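Local coordinates for protein glucosidase (Croceicoccus marinus, PDB 5Z3K) that probably hydrolyses O-glycosidic bonds as a beta-glucosidase of glycoside hydrolase family 39, from a deep-sea bacterium, at residues L221-D231 with T258-G269; D279-I289 with R371-I379. One frame throughout, in Å; residues are numbered along the deposited sequence.

Contact 1 of 2, residues L221-D231 with T258-G269; sequences LDFLSWMWYGD and TELLLSYWSMTG
Leu-224, Ser-225 and Trp-226 pair in parallel with Leu-260, Leu-261 and Leu-262, joining strands 223-229 and 259-266, the sixth and seventh of a closed eight-stranded (beta/alpha)8 TIM barrel. Helix 238-252 makes the crossover between them, completing a beta-alpha-beta unit. The backbone ladder runs from Glu-259 N to Asp-222 O through Ser-263 N to Trp-226 O, then resumes with Trp-228 N on Tyr-264 O at 3.1 Å. Because Trp-226 N binds Leu-261 O, two residues of one strand here span three of the other, Ser-263 being the extra one.

On the face with Phe-223, Leu-261 CD1 lies over that ring, 4.0 Å from its centroid. Farther along, selenomethionine Met-227 makes a Met-aromatic contact, its SE 4.4 Å from the Tyr-264 ring centroid and over the face. Ser-225 OG and Ser-263 OG both hydrogen-bond Glu-153 of another barrel strand. On the other face, Leu-262 CD1 covers the six-membered ring of Trp-226, which also packs on helix 238-252. With chi1 at 52°, CG of Trp-226 stands between backbone N and carbonyl carbon, and the indole swings back toward the neighbouring strand. Its NE1 is buried without a polar partner.

Toward the C-terminal ends of the two segments, Gly-269 CA sits over the face of the Tyr-229 ring, 3.5 Å from its centroid, while Gly-269 N donates to the syn lone pair of Asp-231 OD1 at 2.7 Å.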
loop_
_atom_site.group_PDB
_atom_site.type_symbol
_atom_site.label_atom_id
_atom_site.label_comp_id
_atom_site.label_asym_id
_atom_site.label_seq_id
_atom_site.Cartn_x
_atom_site.Cartn_y
_atom_site.Cartn_z
ATOM N N LEU A 221 3.948 -7.187 19.244
ATOM C CA LEU A 221 3.445 -7.331 17.872
ATOM C C LEU A 221 2.436 -6.203 17.675
ATOM O O LEU A 221 1.239 -6.373 17.926
ATOM C CB LEU A 221 2.821 -8.701 17.625
ATOM C CG LEU A 221 2.315 -9.012 16.212
ATOM C CD1 LEU A 221 3.459 -9.413 15.271
ATOM C CD2 LEU A 221 1.221 -10.089 16.241
ATOM N N ASP A 222 2.937 -5.041 17.260
ATOM C CA ASP A 222 2.061 -3.891 17.055
ATOM C C ASP A 222 1.218 -4.042 15.795
ATOM O O ASP A 222 0.101 -3.508 15.723
ATOM C CB ASP A 222 2.903 -2.615 17.019
ATOM C CG ASP A 222 3.639 -2.372 18.329
ATOM O OD1 ASP A 222 2.977 -2.347 19.381
ATOM O OD2 ASP A 222 4.874 -2.220 18.322
ATOM N N PHE A 223 1.712 -4.777 14.801
ATOM C CA PHE A 223 0.936 -5.021 13.598
ATOM C C PHE A 223 1.291 -6.388 13.040
ATOM O O PHE A 223 2.419 -6.858 13.177
ATOM C CB PHE A 223 1.152 -3.931 12.528
ATOM C CG PHE A 223 2.581 -3.785 12.072
ATOM C CD1 PHE A 223 3.084 -4.566 11.035
ATOM C CD2 PHE A 223 3.409 -2.846 12.653
ATOM C CE1 PHE A 223 4.409 -4.413 10.595
ATOM C CE2 PHE A 223 4.732 -2.690 12.225
ATOM C CZ PHE A 223 5.230 -3.479 11.196
ATOM N N LEU A 224 0.304 -7.034 12.436
ATOM C CA LEU A 224 0.510 -8.266 11.692
ATOM C C LEU A 224 0.464 -7.907 10.213
ATOM O O LEU A 224 -0.549 -7.395 9.731
ATOM C CB LEU A 224 -0.560 -9.302 12.055
ATOM C CG LEU A 224 -0.432 -10.786 11.677
ATOM C CD1 LEU A 224 -0.662 -11.014 10.174
ATOM C CD2 LEU A 224 0.888 -11.397 12.146
ATOM N N SER A 225 1.558 -8.143 9.503
ATOM C CA SER A 225 1.638 -7.732 8.108
ATOM C C SER A 225 1.478 -8.940 7.182
ATOM O O SER A 225 1.873 -10.063 7.515
ATOM C CB SER A 225 2.955 -6.997 7.844
ATOM O OG SER A 225 4.062 -7.866 7.996
ATOM N N TRP A 226 0.845 -8.701 6.032
ATOM C CA TRP A 226 0.462 -9.756 5.099
ATOM C C TRP A 226 0.283 -9.139 3.719
ATOM O O TRP A 226 0.288 -7.916 3.564
ATOM C CB TRP A 226 -0.828 -10.462 5.555
ATOM C CG TRP A 226 -1.948 -9.505 5.842
ATOM C CD1 TRP A 226 -2.094 -8.736 6.956
ATOM C CD2 TRP A 226 -3.072 -9.204 4.998
ATOM N NE1 TRP A 226 -3.233 -7.972 6.861
ATOM C CE2 TRP A 226 -3.848 -8.234 5.665
ATOM C CE3 TRP A 226 -3.485 -9.645 3.739
ATOM C CZ2 TRP A 226 -5.036 -7.717 5.126
ATOM C CZ3 TRP A 226 -4.661 -9.122 3.201
ATOM C CH2 TRP A 226 -5.416 -8.166 3.896
HETATM N N MSE A 227 0.107 -10.001 2.713
HETATM C CA MSE A 227 -0.007 -9.528 1.322
HETATM C C MSE A 227 -1.180 -10.158 0.585
HETATM O O MSE A 227 -1.665 -11.221 0.975
HETATM C CB MSE A 227 1.285 -9.806 0.553
HETATM C CG MSE A 227 1.359 -11.151 -0.192
HETATM SE SE MSE A 227 3.143 -11.218 -1.034
HETATM C CE MSE A 227 3.958 -10.735 0.624
ATOM N N TRP A 228 -1.626 -9.507 -0.486
ATOM C CA TRP A 228 -2.662 -10.078 -1.337
ATOM C C TRP A 228 -2.591 -9.461 -2.731
ATOM O O TRP A 228 -2.384 -8.256 -2.871
ATOM C CB TRP A 228 -4.068 -9.881 -0.765
ATOM C CG TRP A 228 -4.994 -10.806 -1.463
ATOM C CD1 TRP A 228 -5.897 -10.500 -2.439
ATOM C CD2 TRP A 228 -5.043 -12.225 -1.294
ATOM N NE1 TRP A 228 -6.531 -11.651 -2.869
ATOM C CE2 TRP A 228 -6.013 -12.721 -2.188
ATOM C CE3 TRP A 228 -4.359 -13.124 -0.470
ATOM C CZ2 TRP A 228 -6.319 -14.078 -2.275
ATOM C CZ3 TRP A 228 -4.665 -14.467 -0.558
ATOM C CH2 TRP A 228 -5.642 -14.930 -1.448
ATOM N N TYR A 229 -2.775 -10.297 -3.753
ATOM C CA TYR A 229 -2.828 -9.857 -5.137
ATOM C C TYR A 229 -4.110 -10.360 -5.785
ATOM O O TYR A 229 -4.635 -11.412 -5.415
ATOM C CB TYR A 229 -1.639 -10.377 -5.953
ATOM C CG TYR A 229 -0.281 -10.001 -5.426
ATOM C CD1 TYR A 229 0.187 -8.695 -5.515
ATOM C CD2 TYR A 229 0.546 -10.963 -4.856
ATOM C CE1 TYR A 229 1.450 -8.351 -5.043
ATOM C CE2 TYR A 229 1.801 -10.632 -4.381
ATOM C CZ TYR A 229 2.248 -9.329 -4.476
ATOM O OH TYR A 229 3.502 -9.014 -4.000
ATOM N N GLY A 230 -4.588 -9.623 -6.786
ATOM C CA GLY A 230 -5.816 -10.001 -7.470
ATOM C C GLY A 230 -5.642 -10.865 -8.709
ATOM O O GLY A 230 -6.535 -10.893 -9.559
ATOM N N ASP A 231 -4.507 -11.570 -8.840
ATOM C CA ASP A 231 -4.202 -12.245 -10.103
ATOM C C ASP A 231 -5.295 -13.220 -10.506
ATOM O O ASP A 231 -5.669 -13.290 -11.679
ATOM C CB ASP A 231 -2.875 -12.998 -10.012
ATOM C CG ASP A 231 -1.701 -12.080 -9.890
ATOM O OD1 ASP A 231 -1.422 -11.673 -8.753
ATOM O OD2 ASP A 231 -1.061 -11.771 -10.917
ATOM N N THR A 258 -3.704 -5.382 18.036
ATOM C CA THR A 258 -2.725 -5.402 16.961
ATOM C C THR A 258 -3.374 -4.976 15.649
ATOM O O THR A 258 -4.456 -5.458 15.300
ATOM C CB THR A 258 -2.135 -6.806 16.832
ATOM O OG1 THR A 258 -1.384 -7.125 18.018
ATOM C CG2 THR A 258 -1.244 -6.911 15.613
ATOM N N GLU A 259 -2.713 -4.072 14.924
ATOM C CA GLU A 259 -3.242 -3.607 13.650
ATOM C C GLU A 259 -2.948 -4.611 12.534
ATOM O O GLU A 259 -2.033 -5.441 12.625
ATOM C CB GLU A 259 -2.650 -2.241 13.291
ATOM C CG GLU A 259 -3.070 -1.123 14.226
ATOM C CD GLU A 259 -2.702 0.248 13.693
ATOM O OE1 GLU A 259 -2.136 0.318 12.585
ATOM O OE2 GLU A 259 -2.984 1.252 14.376
ATOM N N LEU A 260 -3.747 -4.534 11.467
ATOM C CA LEU A 260 -3.507 -5.307 10.254
ATOM C C LEU A 260 -2.834 -4.406 9.223
ATOM O O LEU A 260 -3.395 -3.378 8.836
ATOM C CB LEU A 260 -4.808 -5.867 9.689
ATOM C CG LEU A 260 -5.564 -6.881 10.544
ATOM C CD1 LEU A 260 -6.481 -7.717 9.653
ATOM C CD2 LEU A 260 -4.598 -7.761 11.333
ATOM N N LEU A 261 -1.646 -4.789 8.773
ATOM C CA LEU A 261 -0.921 -4.002 7.781
ATOM C C LEU A 261 -0.829 -4.795 6.488
ATOM O O LEU A 261 -0.256 -5.890 6.464
ATOM C CB LEU A 261 0.473 -3.628 8.289
ATOM C CG LEU A 261 1.135 -2.424 7.617
ATOM C CD1 LEU A 261 2.144 -1.805 8.576
ATOM C CD2 LEU A 261 1.818 -2.840 6.329
ATOM N N LEU A 262 -1.374 -4.228 5.417
ATOM C CA LEU A 262 -1.361 -4.848 4.098
ATOM C C LEU A 262 -0.075 -4.403 3.398
ATOM O O LEU A 262 -0.009 -3.315 2.821
ATOM C CB LEU A 262 -2.628 -4.457 3.340
ATOM C CG LEU A 262 -2.910 -4.940 1.917
ATOM C CD1 LEU A 262 -2.708 -6.459 1.779
ATOM C CD2 LEU A 262 -4.327 -4.500 1.507
ATOM N N SER A 263 0.968 -5.247 3.464
ATOM C CA SER A 263 2.305 -4.838 3.028
ATOM C C SER A 263 2.475 -4.830 1.516
ATOM O O SER A 263 3.387 -4.157 1.013
ATOM C CB SER A 263 3.363 -5.759 3.648
ATOM O OG SER A 263 3.679 -5.307 4.951
ATOM N N TYR A 264 1.657 -5.595 0.793
ATOM C CA TYR A 264 1.600 -5.579 -0.667
ATOM C C TYR A 264 0.146 -5.700 -1.060
ATOM O O TYR A 264 -0.546 -6.598 -0.568
ATOM C CB TYR A 264 2.304 -6.759 -1.346
ATOM C CG TYR A 264 3.789 -6.977 -1.191
ATOM C CD1 TYR A 264 4.317 -7.499 -0.018
ATOM C CD2 TYR A 264 4.644 -6.787 -2.267
ATOM C CE1 TYR A 264 5.677 -7.761 0.104
ATOM C CE2 TYR A 264 6.014 -7.042 -2.160
ATOM C CZ TYR A 264 6.521 -7.540 -0.970
ATOM O OH TYR A 264 7.882 -7.804 -0.854
ATOM N N TRP A 265 -0.292 -4.862 -1.982
ATOM C CA TRP A 265 -1.573 -5.087 -2.632
ATOM C C TRP A 265 -1.504 -4.501 -4.031
ATOM O O TRP A 265 -0.925 -3.427 -4.240
ATOM C CB TRP A 265 -2.738 -4.501 -1.832
ATOM C CG TRP A 265 -2.932 -3.009 -1.897
ATOM C CD1 TRP A 265 -2.460 -2.088 -1.015
ATOM C CD2 TRP A 265 -3.714 -2.281 -2.857
ATOM N NE1 TRP A 265 -2.871 -0.830 -1.374
ATOM C CE2 TRP A 265 -3.644 -0.917 -2.501
ATOM C CE3 TRP A 265 -4.465 -2.647 -3.980
ATOM C CZ2 TRP A 265 -4.291 0.082 -3.228
ATOM C CZ3 TRP A 265 -5.104 -1.643 -4.707
ATOM C CH2 TRP A 265 -5.013 -0.300 -4.322
ATOM N N SER A 266 -2.105 -5.215 -4.977
ATOM C CA SER A 266 -2.008 -4.899 -6.389
ATOM C C SER A 266 -3.032 -5.753 -7.114
ATOM O O SER A 266 -3.443 -6.801 -6.614
ATOM C CB SER A 266 -0.596 -5.186 -6.924
ATOM O OG SER A 266 -0.487 -4.759 -8.258
HETATM N N MSE A 267 -3.433 -5.313 -8.301
HETATM C CA MSE A 267 -4.272 -6.207 -9.092
HETATM C C MSE A 267 -3.497 -7.461 -9.455
HETATM O O MSE A 267 -4.072 -8.538 -9.495
HETATM C CB MSE A 267 -4.803 -5.564 -10.369
HETATM C CG MSE A 267 -5.767 -6.509 -11.080
HETATM SE SE MSE A 267 -6.771 -5.663 -12.513
HETATM C CE MSE A 267 -5.536 -6.007 -13.937
ATOM N N THR A 268 -2.199 -7.329 -9.732
ATOM C CA THR A 268 -1.385 -8.477 -10.116
ATOM C C THR A 268 -0.062 -8.463 -9.362
ATOM O O THR A 268 0.519 -7.400 -9.124
ATOM C CB THR A 268 -1.111 -8.510 -11.636
ATOM O OG1 THR A 268 -0.179 -7.486 -11.992
ATOM C CG2 THR A 268 -2.395 -8.319 -12.443
ATOM N N GLY A 269 0.397 -9.647 -8.979
ATOM C CA GLY A 269 1.694 -9.781 -8.344
ATOM C C GLY A 269 2.542 -10.865 -8.974
ATOM O O GLY A 269 3.634 -11.171 -8.486
#

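Contact 2 of 2, residues D279-I289 with R371-I379; sequences DNAAFLAAAAI and RILISNYAI
Ala-282, Ala-285 and Ala-286 turn one side of helix 277-291 toward Ser-375 and Tyr-377, packing the helix after the seventh barrel strand against strand 369-376 of the nine-stranded mixed sheet. The axes of helix segment 279-289 and strand segment 371-376 approach to 7.5 Å at an angle of 127°, close enough for the small alanine side chains to meet the strand residues directly.

One hydrogen bond crosses the interface. Ser-375 OG donates to Ala-282 O at 2.8 Å, meeting the carbonyl from the side, with a C=O...donor angle of 114°. The same oxygen also accepts the helical bond from Ala-286 N, so the serine is added without taking that acceptor from the helix. The serine torsion, with OG anti to the backbone N, carries the hydroxyl up to the helix.

The aromatic contact is T-shaped: the edge of the Phe-283 ring points at the face of the Tyr-377 ring, with centroids 5.5 Å apart and planes at 82°. Phe-283 CD2 makes the close approach, 3.7 Å from Tyr-377 CZ. The tyrosine lies alongside the turn from Asp-279 to Phe-283, its CE1 3.6 Å from Phe-283 CB, and Asp-279 O stands at its ring edge. Its hydroxyl hydrogen-bonds the backbone oxygen of Arg-234, in the loop after another barrel strand.

Apolar packing completes the contact. Ala-285 CB rests 3.8 Å from Ser-375 CB, and Ala-282 CB meets the edge of the Tyr-377 ring. Toward the other end, Ile-289 CD1 reaches Leu-373 CD2 at 3.8 Å, their side chains crossing obliquely, while Val-475 of strand 474-482 flanks Leu-373.

The chemistry implies a chiefly apolar, buried joint between barrel and sheet, in which the serine hydroxyl is satisfied by a helix carbonyl and the tyrosine hydroxyl by a loop carbonyl.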
loop_
_atom_site.group_PDB
_atom_site.type_symbol
_atom_site.label_atom_id
_atom_site.label_comp_id
_atom_site.label_asym_id
_atom_site.label_seq_id
_atom_site.Cartn_x
_atom_site.Cartn_y
_atom_site.Cartn_z
ATOM N N ASP A 279 -7.792 -0.895 -17.289
ATOM C CA ASP A 279 -8.446 -1.874 -16.417
ATOM C C ASP A 279 -7.824 -1.854 -15.027
ATOM O O ASP A 279 -8.526 -1.842 -14.005
ATOM C CB ASP A 279 -8.320 -3.284 -17.004
ATOM C CG ASP A 279 -9.145 -3.487 -18.255
ATOM O OD1 ASP A 279 -9.968 -2.616 -18.577
ATOM O OD2 ASP A 279 -8.964 -4.533 -18.910
ATOM N N ASN A 280 -6.493 -1.871 -14.983
ATOM C CA ASN A 280 -5.758 -1.897 -13.726
ATOM C C ASN A 280 -6.013 -0.630 -12.919
ATOM O O ASN A 280 -6.216 -0.692 -11.702
ATOM C CB ASN A 280 -4.261 -2.065 -14.030
ATOM C CG ASN A 280 -3.440 -2.469 -12.802
ATOM O OD1 ASN A 280 -3.520 -1.834 -11.751
ATOM N ND2 ASN A 280 -2.636 -3.521 -12.945
ATOM N N ALA A 281 -6.008 0.528 -13.591
ATOM C CA ALA A 281 -6.313 1.800 -12.940
ATOM C C ALA A 281 -7.677 1.766 -12.260
ATOM O O ALA A 281 -7.819 2.167 -11.098
ATOM C CB ALA A 281 -6.267 2.924 -13.977
ATOM N N ALA A 282 -8.698 1.296 -12.978
ATOM C CA ALA A 282 -10.026 1.233 -12.381
ATOM C C ALA A 282 -10.049 0.240 -11.227
ATOM O O ALA A 282 -10.710 0.476 -10.207
ATOM C CB ALA A 282 -11.069 0.863 -13.437
ATOM N N PHE A 283 -9.321 -0.868 -11.367
ATOM C CA PHE A 283 -9.241 -1.846 -10.282
ATOM C C PHE A 283 -8.661 -1.218 -9.026
ATOM O O PHE A 283 -9.205 -1.381 -7.928
ATOM C CB PHE A 283 -8.396 -3.055 -10.707
ATOM C CG PHE A 283 -8.193 -4.084 -9.612
ATOM C CD1 PHE A 283 -7.215 -3.910 -8.630
ATOM C CD2 PHE A 283 -8.981 -5.234 -9.571
ATOM C CE1 PHE A 283 -7.036 -4.875 -7.619
ATOM C CE2 PHE A 283 -8.800 -6.196 -8.586
ATOM C CZ PHE A 283 -7.837 -6.014 -7.601
ATOM N N LEU A 284 -7.522 -0.526 -9.158
ATOM C CA LEU A 284 -6.855 -0.066 -7.947
ATOM C C LEU A 284 -7.654 1.045 -7.270
ATOM O O LEU A 284 -7.663 1.126 -6.036
ATOM C CB LEU A 284 -5.415 0.356 -8.257
ATOM C CG LEU A 284 -5.120 1.697 -8.900
ATOM C CD1 LEU A 284 -4.826 2.724 -7.812
ATOM C CD2 LEU A 284 -3.931 1.549 -9.864
ATOM N N ALA A 285 -8.383 1.860 -8.041
ATOM C CA ALA A 285 -9.255 2.849 -7.417
ATOM C C ALA A 285 -10.427 2.177 -6.699
ATOM O O ALA A 285 -10.759 2.542 -5.564
ATOM C CB ALA A 285 -9.746 3.859 -8.460
ATOM N N ALA A 286 -11.063 1.188 -7.331
ATOM C CA ALA A 286 -12.148 0.484 -6.649
ATOM C C ALA A 286 -11.638 -0.263 -5.420
ATOM O O ALA A 286 -12.316 -0.308 -4.387
ATOM C CB ALA A 286 -12.851 -0.488 -7.603
ATOM N N ALA A 287 -10.440 -0.848 -5.502
ATOM C CA ALA A 287 -9.903 -1.581 -4.355
ATOM C C ALA A 287 -9.663 -0.655 -3.168
ATOM O O ALA A 287 -9.983 -0.993 -2.022
ATOM C CB ALA A 287 -8.601 -2.299 -4.741
ATOM N N ALA A 288 -9.061 0.514 -3.426
ATOM C CA ALA A 288 -8.886 1.505 -2.372
ATOM C C ALA A 288 -10.223 1.899 -1.746
ATOM O O ALA A 288 -10.334 2.005 -0.522
ATOM C CB ALA A 288 -8.176 2.737 -2.935
ATOM N N ILE A 289 -11.253 2.125 -2.570
ATOM C CA ILE A 289 -12.551 2.514 -2.023
ATOM C C ILE A 289 -13.115 1.397 -1.157
ATOM O O ILE A 289 -13.585 1.636 -0.036
ATOM C CB ILE A 289 -13.521 2.905 -3.151
ATOM C CG1 ILE A 289 -13.010 4.193 -3.814
ATOM C CG2 ILE A 289 -14.939 3.103 -2.591
ATOM C CD1 ILE A 289 -13.729 4.604 -5.109
ATOM N N ARG A 371 -13.934 16.350 -2.345
ATOM C CA ARG A 371 -13.437 15.415 -3.358
ATOM C C ARG A 371 -14.365 14.214 -3.463
ATOM O O ARG A 371 -14.666 13.574 -2.451
ATOM C CB ARG A 371 -12.021 14.940 -3.036
ATOM C CG ARG A 371 -11.001 16.049 -3.159
ATOM C CD ARG A 371 -9.553 15.576 -2.988
ATOM N NE ARG A 371 -8.688 16.724 -3.235
ATOM C CZ ARG A 371 -7.697 17.120 -2.446
ATOM N NH1 ARG A 371 -7.391 16.447 -1.340
ATOM N NH2 ARG A 371 -6.999 18.198 -2.785
ATOM N N ILE A 372 -14.794 13.897 -4.683
ATOM C CA ILE A 372 -15.676 12.755 -4.931
ATOM C C ILE A 372 -15.003 11.868 -5.966
ATOM O O ILE A 372 -14.808 12.278 -7.119
ATOM C CB ILE A 372 -17.080 13.174 -5.397
ATOM C CG1 ILE A 372 -17.770 14.065 -4.355
ATOM C CG2 ILE A 372 -17.912 11.922 -5.668
ATOM C CD1 ILE A 372 -17.959 15.526 -4.819
ATOM N N LEU A 373 -14.636 10.663 -5.549
ATOM C CA LEU A 373 -13.890 9.718 -6.366
ATOM C C LEU A 373 -14.833 8.619 -6.828
ATOM O O LEU A 373 -15.581 8.074 -6.016
ATOM C CB LEU A 373 -12.741 9.118 -5.555
ATOM C CG LEU A 373 -11.904 8.075 -6.284
ATOM C CD1 LEU A 373 -11.026 8.768 -7.353
ATOM C CD2 LEU A 373 -11.040 7.328 -5.307
ATOM N N ILE A 374 -14.806 8.307 -8.122
ATOM C CA ILE A 374 -15.688 7.316 -8.721
ATOM C C ILE A 374 -14.865 6.401 -9.612
ATOM O O ILE A 374 -14.165 6.878 -10.512
ATOM C CB ILE A 374 -16.804 7.972 -9.560
ATOM C CG1 ILE A 374 -17.596 8.990 -8.740
ATOM C CG2 ILE A 374 -17.701 6.892 -10.178
ATOM C CD1 ILE A 374 -18.431 9.929 -9.609
ATOM N N SER A 375 -14.973 5.093 -9.396
ATOM C CA SER A 375 -14.369 4.123 -10.304
ATOM C C SER A 375 -15.454 3.220 -10.859
ATOM O O SER A 375 -16.299 2.724 -10.106
ATOM C CB SER A 375 -13.292 3.277 -9.624
ATOM O OG SER A 375 -12.711 2.360 -10.555
ATOM N N ASN A 376 -15.422 3.014 -12.171
ATOM C CA ASN A 376 -16.316 2.092 -12.860
ATOM C C ASN A 376 -15.466 0.915 -13.330
ATOM O O ASN A 376 -14.834 0.978 -14.389
ATOM C CB ASN A 376 -17.020 2.798 -14.026
ATOM C CG ASN A 376 -18.179 1.994 -14.577
ATOM O OD1 ASN A 376 -18.545 0.955 -14.022
ATOM N ND2 ASN A 376 -18.769 2.472 -15.662
ATOM N N TYR A 377 -15.437 -0.149 -12.531
ATOM C CA TYR A 377 -14.605 -1.316 -12.788
ATOM C C TYR A 377 -15.473 -2.555 -12.975
ATOM O O TYR A 377 -16.401 -2.792 -12.198
ATOM C CB TYR A 377 -13.611 -1.563 -11.633
ATOM C CG TYR A 377 -12.856 -2.856 -11.832
ATOM C CD1 TYR A 377 -11.759 -2.909 -12.685
ATOM C CD2 TYR A 377 -13.277 -4.036 -11.232
ATOM C CE1 TYR A 377 -11.087 -4.085 -12.902
ATOM C CE2 TYR A 377 -12.614 -5.229 -11.458
ATOM C CZ TYR A 377 -11.518 -5.240 -12.298
ATOM O OH TYR A 377 -10.842 -6.419 -12.521
ATOM N N ALA A 378 -15.140 -3.376 -13.970
ATOM C CA ALA A 378 -15.885 -4.602 -14.250
ATOM C C ALA A 378 -14.963 -5.805 -14.101
ATOM O O ALA A 378 -13.928 -5.881 -14.771
ATOM C CB ALA A 378 -16.492 -4.561 -15.656
ATOM N N ILE A 379 -15.328 -6.728 -13.216
ATOM C CA ILE A 379 -14.640 -8.022 -13.179
ATOM C C ILE A 379 -14.834 -8.712 -14.525
ATOM O O ILE A 379 -15.980 -8.813 -15.001
ATOM C CB ILE A 379 -15.192 -8.900 -12.041
ATOM C CG1 ILE A 379 -14.891 -8.289 -10.668
ATOM C CG2 ILE A 379 -14.621 -10.307 -12.135
ATOM C CD1 ILE A 379 -15.752 -8.875 -9.552
#

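How the contacts relate
The two contacts follow in series along the chain: contact 1 closes at Gly-269, just after strand 259-266, and helix 277-291, which comes next, carries the first half of contact 2. Their centres lie about 19 Å apart. Contact 1 is part of the barrel wall, whereas contact 2 joins the barrel's outer helix layer to the nine-stranded mixed sheet. They also touch directly: Met-267 CB packs 3.4 Å from Phe-283 CD1, and Trp-265 CZ3 lies 3.6 Å from Ala-287 CB. Packing thus runs continuously from the barrel strands through helix 277-291 to strand 369-376, tying the barrel to the accompanying beta domain.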